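Local coordinates for conserved hypothetical protein (Caulobacter vibrioides, PDB 1XFJ), which probably acts as a purine nucleoside phosphorylase of the YfiH/LACC1 family and may also deaminate adenosine, at residues A124-A129 / D147-L152; H180-E183 / G188-R191; D228-E233 / N239-L244. All coordinates share one frame; numbering follows the deposited sequence.

Contact 1: A124-A129 / D147-L152; sequences ARIVAA and DRMVEL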
loop_
_atom_site.group_PDB
_atom_site.type_symbol
_atom_site.label_atom_id
_atom_site.label_comp_id
_atom_site.label_asym_id
_atom_site.label_seq_id
_atom_site.Cartn_x
_atom_site.Cartn_y
_atom_site.Cartn_z
ATOM N N ALA A 124 -14.113 -1.458 16.972
ATOM C CA ALA A 124 -14.105 -0.010 17.117
ATOM C C ALA A 124 -14.568 0.633 15.816
ATOM O O ALA A 124 -14.886 1.821 15.780
ATOM C CB ALA A 124 -12.704 0.472 17.470
ATOM N N ARG A 125 -14.608 -0.166 14.753
ATOM C CA ARG A 125 -15.018 0.312 13.436
ATOM C C ARG A 125 -14.061 1.402 12.962
ATOM O O ARG A 125 -14.450 2.551 12.750
ATOM C CB ARG A 125 -16.456 0.849 13.480
ATOM C CG ARG A 125 -17.516 -0.203 13.807
ATOM C CD ARG A 125 -17.695 -1.228 12.682
ATOM N NE ARG A 125 -18.179 -0.613 11.444
ATOM C CZ ARG A 125 -18.422 -1.277 10.316
ATOM N NH1 ARG A 125 -18.232 -2.589 10.255
ATOM N NH2 ARG A 125 -18.854 -0.627 9.241
ATOM N N ILE A 126 -12.795 1.027 12.803
ATOM C CA ILE A 126 -11.762 1.952 12.350
ATOM C C ILE A 126 -10.944 1.281 11.258
ATOM O O ILE A 126 -10.580 0.114 11.387
ATOM C CB ILE A 126 -10.823 2.339 13.514
ATOM C CG1 ILE A 126 -11.600 3.158 14.548
ATOM C CG2 ILE A 126 -9.616 3.110 12.989
ATOM C CD1 ILE A 126 -10.825 3.425 15.829
ATOM N N VAL A 127 -10.660 2.007 10.181
ATOM C CA VAL A 127 -9.876 1.445 9.084
ATOM C C VAL A 127 -8.689 2.336 8.734
ATOM O O VAL A 127 -8.612 3.488 9.164
ATOM C CB VAL A 127 -10.732 1.255 7.806
ATOM C CG1 VAL A 127 -11.830 0.220 8.052
ATOM C CG2 VAL A 127 -11.336 2.591 7.385
ATOM N N ALA A 128 -7.760 1.796 7.953
ATOM C CA ALA A 128 -6.589 2.562 7.538
ATOM C C ALA A 128 -5.868 1.901 6.371
ATOM O O ALA A 128 -5.897 0.681 6.216
ATOM C CB ALA A 128 -5.627 2.726 8.714
ATOM N N ALA A 129 -5.236 2.729 5.547
ATOM C CA ALA A 129 -4.454 2.261 4.409
ATOM C C ALA A 129 -3.076 2.891 4.585
ATOM O O ALA A 129 -2.968 4.099 4.796
ATOM C CB ALA A 129 -5.084 2.722 3.104
ATOM N N ASP A 147 -0.848 3.291 15.808
ATOM C CA ASP A 147 -0.985 4.275 16.879
ATOM C C ASP A 147 -2.083 5.294 16.568
ATOM O O ASP A 147 -2.839 5.692 17.453
ATOM C CB ASP A 147 0.335 5.018 17.112
ATOM C CG ASP A 147 1.400 4.150 17.769
ATOM O OD1 ASP A 147 1.094 3.009 18.192
ATOM O OD2 ASP A 147 2.553 4.624 17.868
ATOM N N ARG A 148 -2.172 5.717 15.309
ATOM C CA ARG A 148 -3.186 6.690 14.917
ATOM C C ARG A 148 -4.576 6.064 15.051
ATOM O O ARG A 148 -5.529 6.724 15.467
ATOM C CB ARG A 148 -2.953 7.157 13.475
ATOM C CG ARG A 148 -3.486 8.556 13.181
ATOM C CD ARG A 148 -2.543 9.626 13.727
ATOM N NE ARG A 148 -2.970 10.984 13.396
ATOM C CZ ARG A 148 -3.828 11.697 14.119
ATOM N NH1 ARG A 148 -4.358 11.188 15.223
ATOM N NH2 ARG A 148 -4.161 12.921 13.737
HETATM N N MSE A 149 -4.689 4.785 14.701
HETATM C CA MSE A 149 -5.966 4.088 14.811
HETATM C C MSE A 149 -6.361 4.018 16.280
HETATM O O MSE A 149 -7.531 4.181 16.633
HETATM C CB MSE A 149 -5.856 2.674 14.235
HETATM C CG MSE A 149 -5.699 2.628 12.728
HETATM SE SE MSE A 149 -5.291 0.859 12.096
HETATM C CE MSE A 149 -7.041 0.054 12.299
ATOM N N VAL A 150 -5.376 3.775 17.139
ATOM C CA VAL A 150 -5.636 3.696 18.570
ATOM C C VAL A 150 -6.137 5.038 19.110
ATOM O O VAL A 150 -7.006 5.074 19.986
ATOM C CB VAL A 150 -4.374 3.239 19.335
ATOM C CG1 VAL A 150 -4.595 3.356 20.838
ATOM C CG2 VAL A 150 -4.053 1.796 18.968
ATOM N N GLU A 151 -5.607 6.142 18.588
ATOM C CA GLU A 151 -6.064 7.461 19.034
ATOM C C GLU A 151 -7.554 7.616 18.764
ATOM O O GLU A 151 -8.256 8.326 19.485
ATOM C CB GLU A 151 -5.330 8.589 18.306
ATOM C CG GLU A 151 -3.887 8.797 18.705
ATOM C CD GLU A 151 -3.350 10.116 18.185
ATOM O OE1 GLU A 151 -3.749 11.170 18.718
ATOM O OE2 GLU A 151 -2.547 10.106 17.233
ATOM N N LEU A 152 -8.039 6.964 17.711
ATOM C CA LEU A 152 -9.451 7.056 17.371
ATOM C C LEU A 152 -10.295 6.059 18.152
ATOM O O LEU A 152 -11.525 6.080 18.065
ATOM C CB LEU A 152 -9.662 6.850 15.869
ATOM C CG LEU A 152 -9.002 7.877 14.946
ATOM C CD1 LEU A 152 -9.444 7.622 13.513
ATOM C CD2 LEU A 152 -9.382 9.287 15.368
#
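Ile126 on strand 126-132 lies against Met149 near the end of helix 141-151, their CA atoms 6.6 Å apart and no hydrogen bond joining the two segments. This is helix-on-sheet packing in an alpha/beta domain, with the strand in the interior of a six-stranded mixed sheet. A G1 beta bulge opens the strand, where Arg125 and Ile126 both face Asp121. Ile126 and Ala128 turn to the helix, while Val127, between them, points to the other side of the sheet and touches Ile257 and Leu259 of strand 253-259. Met149, a selenomethionine, runs past Ile126 in the opposite direction. Its CG rests 4.0 Å from Ile126 CG2. Its SE lies over the methyl of Ala128, 3.9 Å from CB. Rotation about its CG-SE bond (chi3 75°) turns CE back to 3.7 Å from Ile126 O. Val99 of strand 97-100 and Leu119 of strand 115-121 also touch the Met149 side chain, so it spans three strands. Ile126 sends its other branch, CG1 and CD1, to Leu152. There CD1 sits 3.6 Å from Leu152 CB and 3.5 Å from each of two backbone oxygens, Met149 O and Leu152 O.

Contact 2: H180-E183 / G188-R191; sequences HRFE and GSGR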
loop_
_atom_site.group_PDB
_atom_site.type_symbol
_atom_site.label_atom_id
_atom_site.label_comp_id
_atom_site.label_asym_id
_atom_site.label_seq_id
_atom_site.Cartn_x
_atom_site.Cartn_y
_atom_site.Cartn_z
ATOM N N HIS A 180 23.187 -3.349 5.202
ATOM C CA HIS A 180 23.781 -2.838 6.425
ATOM C C HIS A 180 22.896 -1.825 7.138
ATOM O O HIS A 180 22.867 -1.785 8.367
ATOM C CB HIS A 180 25.158 -2.257 6.108
ATOM C CG HIS A 180 26.127 -3.278 5.595
ATOM N ND1 HIS A 180 27.229 -2.949 4.835
ATOM C CD2 HIS A 180 26.149 -4.627 5.722
ATOM C CE1 HIS A 180 27.885 -4.049 4.512
ATOM N NE2 HIS A 180 27.251 -5.082 5.038
ATOM N N ARG A 181 22.160 -1.019 6.378
ATOM C CA ARG A 181 21.273 -0.032 6.988
ATOM C C ARG A 181 20.232 -0.752 7.840
ATOM O O ARG A 181 19.977 -0.371 8.982
ATOM C CB ARG A 181 20.567 0.801 5.914
ATOM C CG ARG A 181 19.655 1.879 6.487
ATOM C CD ARG A 181 18.917 2.647 5.398
ATOM N NE ARG A 181 19.829 3.350 4.499
ATOM C CZ ARG A 181 20.009 3.037 3.220
ATOM N NH1 ARG A 181 19.340 2.026 2.677
ATOM N NH2 ARG A 181 20.860 3.735 2.480
ATOM N N PHE A 182 19.626 -1.796 7.281
ATOM C CA PHE A 182 18.618 -2.560 8.010
ATOM C C PHE A 182 19.204 -3.323 9.191
ATOM O O PHE A 182 18.624 -3.336 10.277
ATOM C CB PHE A 182 17.902 -3.544 7.081
ATOM C CG PHE A 182 16.720 -2.950 6.373
ATOM C CD1 PHE A 182 16.897 -2.063 5.317
ATOM C CD2 PHE A 182 15.428 -3.234 6.803
ATOM C CE1 PHE A 182 15.805 -1.457 4.698
ATOM C CE2 PHE A 182 14.325 -2.634 6.191
ATOM C CZ PHE A 182 14.515 -1.743 5.138
ATOM N N GLU A 183 20.347 -3.968 8.983
ATOM C CA GLU A 183 20.967 -4.732 10.058
ATOM C C GLU A 183 21.357 -3.844 11.231
ATOM O O GLU A 183 21.256 -4.250 12.390
ATOM C CB GLU A 183 22.201 -5.476 9.549
ATOM C CG GLU A 183 21.890 -6.544 8.512
ATOM C CD GLU A 183 23.080 -7.438 8.220
ATOM O OE1 GLU A 183 24.200 -6.907 8.076
ATOM O OE2 GLU A 183 22.893 -8.668 8.123
ATOM N N GLY A 188 18.102 -7.638 14.036
ATOM C CA GLY A 188 17.457 -8.889 13.678
ATOM C C GLY A 188 16.793 -8.936 12.316
ATOM O O GLY A 188 16.323 -9.994 11.894
ATOM N N SER A 189 16.756 -7.805 11.619
ATOM C CA SER A 189 16.122 -7.752 10.308
ATOM C C SER A 189 16.951 -8.441 9.235
ATOM O O SER A 189 16.510 -8.573 8.098
ATOM C CB SER A 189 15.872 -6.299 9.897
ATOM O OG SER A 189 17.095 -5.594 9.774
ATOM N N GLY A 190 18.156 -8.873 9.599
ATOM C CA GLY A 190 19.011 -9.540 8.634
ATOM C C GLY A 190 18.420 -10.843 8.134
ATOM O O GLY A 190 18.838 -11.363 7.097
ATOM N N ARG A 191 17.444 -11.372 8.868
ATOM C CA ARG A 191 16.801 -12.628 8.497
ATOM C C ARG A 191 15.857 -12.472 7.303
ATOM O O ARG A 191 15.380 -13.465 6.740
ATOM C CB ARG A 191 16.039 -13.207 9.697
ATOM C CG ARG A 191 14.856 -12.377 10.193
ATOM C CD ARG A 191 14.195 -13.089 11.373
ATOM N NE ARG A 191 12.922 -12.500 11.788
ATOM C CZ ARG A 191 12.794 -11.365 12.471
ATOM N NH1 ARG A 191 13.867 -10.672 12.829
ATOM N NH2 ARG A 191 11.586 -10.928 12.803
HETATM O O HOH W 1 21.382 -10.696 6.429
HETATM O O HOH W 2 20.451 -6.857 13.107
#
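Ser189, Glu183 and Phe182 bury the most surface where helix 176-185 meets the loop that follows it. The chain turns back after the helix, and the 3-10 segment that begins at Ser189 comes beside the last helical turns. Ser189 OG lies 2.8 Å from Phe182 O. Its main partner is Cys186 O; Phe182 O competes for the same proton, so a bond there is not certain. Its chi1 of 63° sets OG between the backbone N and the carbonyl carbon of its own residue, directed at the helix. The same oxygen stands 3.5 Å from Phe182 CB, at the edge of the ring and near its plane. The ring itself enters an aromatic cluster: it stacks on Phe178 and meets Phe209 edge-to-face.

Glu183 reaches along the more exposed side. Its extended chain brings OE2 to 4.0 Å from Gly190 CA. Two waters bridge the segments, one at the carboxylate of Glu183, the other at its backbone O. The first donates to Glu183 OE2 and to Gly190 O, at 2.7 Å from the latter. The second donates to Glu183 O and accepts from Gly188 N, which is 2.6 Å from it. The one direct polar approach is a buried hydroxyl shared between a carbonyl of the helix and one just past it. One proton and two waters thus join the departing chain back to the helix, while the Phe182 ring packs on aromatic neighbours.

Contact 3: D228-E233 / N239-L244; sequences DTRAEE and NRRAFL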
loop_
_atom_site.group_PDB
_atom_site.type_symbol
_atom_site.label_atom_id
_atom_site.label_comp_id
_atom_site.label_asym_id
_atom_site.label_seq_id
_atom_site.Cartn_x
_atom_site.Cartn_y
_atom_site.Cartn_z
ATOM N N ASP A 228 3.372 -10.714 -6.616
ATOM C CA ASP A 228 4.609 -9.985 -6.920
ATOM C C ASP A 228 4.408 -8.981 -8.058
ATOM O O ASP A 228 4.262 -9.366 -9.216
ATOM C CB ASP A 228 5.693 -10.993 -7.314
ATOM C CG ASP A 228 7.085 -10.391 -7.349
ATOM O OD1 ASP A 228 7.221 -9.180 -7.603
ATOM O OD2 ASP A 228 8.053 -11.150 -7.135
ATOM N N THR A 229 4.423 -7.695 -7.725
ATOM C CA THR A 229 4.222 -6.642 -8.718
ATOM C C THR A 229 5.227 -6.676 -9.867
ATOM O O THR A 229 4.860 -6.513 -11.032
ATOM C CB THR A 229 4.294 -5.253 -8.061
ATOM O OG1 THR A 229 5.498 -5.153 -7.290
ATOM C CG2 THR A 229 3.092 -5.033 -7.153
ATOM N N ARG A 230 6.496 -6.885 -9.537
ATOM C CA ARG A 230 7.545 -6.915 -10.550
ATOM C C ARG A 230 7.433 -8.108 -11.487
ATOM O O ARG A 230 7.664 -7.988 -12.692
ATOM C CB ARG A 230 8.919 -6.922 -9.871
ATOM C CG ARG A 230 10.107 -6.897 -10.830
ATOM C CD ARG A 230 10.542 -8.299 -11.229
ATOM N NE ARG A 230 11.723 -8.286 -12.090
ATOM C CZ ARG A 230 11.699 -8.043 -13.398
ATOM N NH1 ARG A 230 10.549 -7.794 -14.011
ATOM N NH2 ARG A 230 12.829 -8.046 -14.094
ATOM N N ALA A 231 7.069 -9.255 -10.928
ATOM C CA ALA A 231 6.960 -10.482 -11.703
ATOM C C ALA A 231 5.709 -10.608 -12.566
ATOM O O ALA A 231 5.763 -11.199 -13.643
ATOM C CB ALA A 231 7.058 -11.679 -10.770
ATOM N N GLU A 232 4.589 -10.062 -12.102
ATOM C CA GLU A 232 3.334 -10.172 -12.847
ATOM C C GLU A 232 2.940 -8.909 -13.600
ATOM O O GLU A 232 2.028 -8.190 -13.192
ATOM C CB GLU A 232 2.203 -10.567 -11.897
ATOM C CG GLU A 232 2.505 -11.804 -11.064
ATOM C CD GLU A 232 1.322 -12.229 -10.222
ATOM O OE1 GLU A 232 0.303 -12.651 -10.804
ATOM O OE2 GLU A 232 1.413 -12.134 -8.980
ATOM N N GLU A 233 3.620 -8.662 -14.713
ATOM C CA GLU A 233 3.361 -7.493 -15.543
ATOM C C GLU A 233 1.932 -7.482 -16.079
ATOM O O GLU A 233 1.394 -6.428 -16.414
ATOM C CB GLU A 233 4.366 -7.462 -16.699
ATOM C CG GLU A 233 4.129 -6.377 -17.727
ATOM C CD GLU A 233 5.237 -6.319 -18.760
ATOM O OE1 GLU A 233 5.659 -7.394 -19.240
ATOM O OE2 GLU A 233 5.682 -5.201 -19.093
ATOM N N ASN A 239 7.856 -0.257 -10.368
ATOM C CA ASN A 239 8.930 0.724 -10.475
ATOM C C ASN A 239 10.237 0.038 -10.878
ATOM O O ASN A 239 11.003 0.561 -11.696
ATOM C CB ASN A 239 9.100 1.454 -9.135
ATOM C CG ASN A 239 10.353 2.316 -9.086
ATOM O OD1 ASN A 239 10.575 3.172 -9.943
ATOM N ND2 ASN A 239 11.177 2.093 -8.072
ATOM N N ARG A 240 10.490 -1.141 -10.319
ATOM C CA ARG A 240 11.720 -1.855 -10.648
ATOM C C ARG A 240 11.719 -2.287 -12.107
ATOM O O ARG A 240 12.732 -2.175 -12.796
ATOM C CB ARG A 240 11.904 -3.069 -9.729
ATOM C CG ARG A 240 13.188 -3.865 -9.976
ATOM C CD ARG A 240 14.422 -2.963 -10.053
ATOM N NE ARG A 240 14.636 -2.158 -8.849
ATOM C CZ ARG A 240 15.152 -2.617 -7.712
ATOM N NH1 ARG A 240 15.519 -3.887 -7.602
ATOM N NH2 ARG A 240 15.308 -1.797 -6.680
ATOM N N ARG A 241 10.583 -2.772 -12.591
ATOM C CA ARG A 241 10.513 -3.188 -13.984
ATOM C C ARG A 241 10.693 -1.961 -14.877
ATOM O O ARG A 241 11.336 -2.031 -15.924
ATOM C CB ARG A 241 9.174 -3.872 -14.269
ATOM C CG ARG A 241 9.175 -4.713 -15.530
ATOM C CD ARG A 241 7.954 -5.622 -15.573
ATOM N NE ARG A 241 6.725 -4.840 -15.585
ATOM C CZ ARG A 241 5.744 -4.962 -14.697
ATOM N NH1 ARG A 241 5.836 -5.847 -13.711
ATOM N NH2 ARG A 241 4.673 -4.188 -14.792
ATOM N N ALA A 242 10.131 -0.834 -14.449
ATOM C CA ALA A 242 10.245 0.410 -15.202
ATOM C C ALA A 242 11.709 0.824 -15.278
ATOM O O ALA A 242 12.178 1.305 -16.310
ATOM C CB ALA A 242 9.426 1.506 -14.531
ATOM N N PHE A 243 12.427 0.632 -14.175
ATOM C CA PHE A 243 13.840 0.979 -14.107
ATOM C C PHE A 243 14.638 0.167 -15.119
ATOM O O PHE A 243 15.445 0.712 -15.874
ATOM C CB PHE A 243 14.379 0.705 -12.702
ATOM C CG PHE A 243 15.870 0.842 -12.590
ATOM C CD1 PHE A 243 16.481 2.082 -12.734
ATOM C CD2 PHE A 243 16.666 -0.277 -12.366
ATOM C CE1 PHE A 243 17.870 2.209 -12.658
ATOM C CE2 PHE A 243 18.055 -0.162 -12.289
ATOM C CZ PHE A 243 18.657 1.082 -12.436
ATOM N N LEU A 244 14.400 -1.140 -15.128
ATOM C CA LEU A 244 15.097 -2.051 -16.028
ATOM C C LEU A 244 14.740 -1.862 -17.498
ATOM O O LEU A 244 15.515 -2.238 -18.379
ATOM C CB LEU A 244 14.818 -3.497 -15.616
ATOM C CG LEU A 244 15.235 -3.849 -14.187
ATOM C CD1 LEU A 244 14.837 -5.282 -13.874
ATOM C CD2 LEU A 244 16.738 -3.660 -14.032
HETATM O O HOH W 3 5.314 -2.666 -17.161
#
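Arg241 reaches from helix 239-244 into the turn at 229-233 and grips two carbonyls with one nitrogen. NH1 donates to Thr229 O at 2.9 Å, in the carbonyl plane and on a lone pair. It also donates to Arg230 O at 3.0 Å, but there it sits above the carbonyl plane. Both oxygens lie near the plane of the guanidinium, at its edge. Glu233 CB covers one face, 3.5 Å from CZ and over the centre of the group. The carboxylate of Glu233 makes a long salt bridge, OE2 to Arg241 NE 3.7 Å, through charge alone. A water bridges the two ends: it accepts from Arg241 NH2 and donates to Glu233 OE2. A bend at chi3 (61°) turns the guanidinium toward the turn.

Arg230 crosses the Arg241 side chain and ends at Leu244. Its NH1 lies 3.7 Å from Arg241 CG, and its NH2 is 3.4 Å from Leu244 CD1.

The turn is held by Glu232 N bonding to Asp228 O and by weak bonds from Arg230 N and Ala231 N to Asp228 OD1. Gly168 N and Ser171 OG fix the Asp228 carboxylate. Arg241 NH2 bonds to Phe236 O, and Asp113 ties both segments through Thr229 OG1 and Arg240 N. Thr229 shares a backbone hydrogen bond with Cys166. At the surface, helix 239-244 follows edge strand 221-224 and precedes strand 253-259.

The three contacts follow one another along the chain and none touches another. Contacts 1 and 3 lie on opposite sides of the chain's centre, with their own centres about 32 Å apart. Contact 2 is the outlier, its centre about 22 Å from the chain's centre against about 16 Å for the other two. Its nearest atoms come within about 11 Å of contact 3 and about 18 Å of contact 1. Contact 1 is apolar and buried, contact 2 is polar and partly bridged by water, and contact 3 turns on an arginine at the surface. Beside contact 3 lie beta-mercaptoethanol, about 5 Å from the Arg240 side chain, and acetate, about 6 Å from Glu232's, both probably from crystallisation.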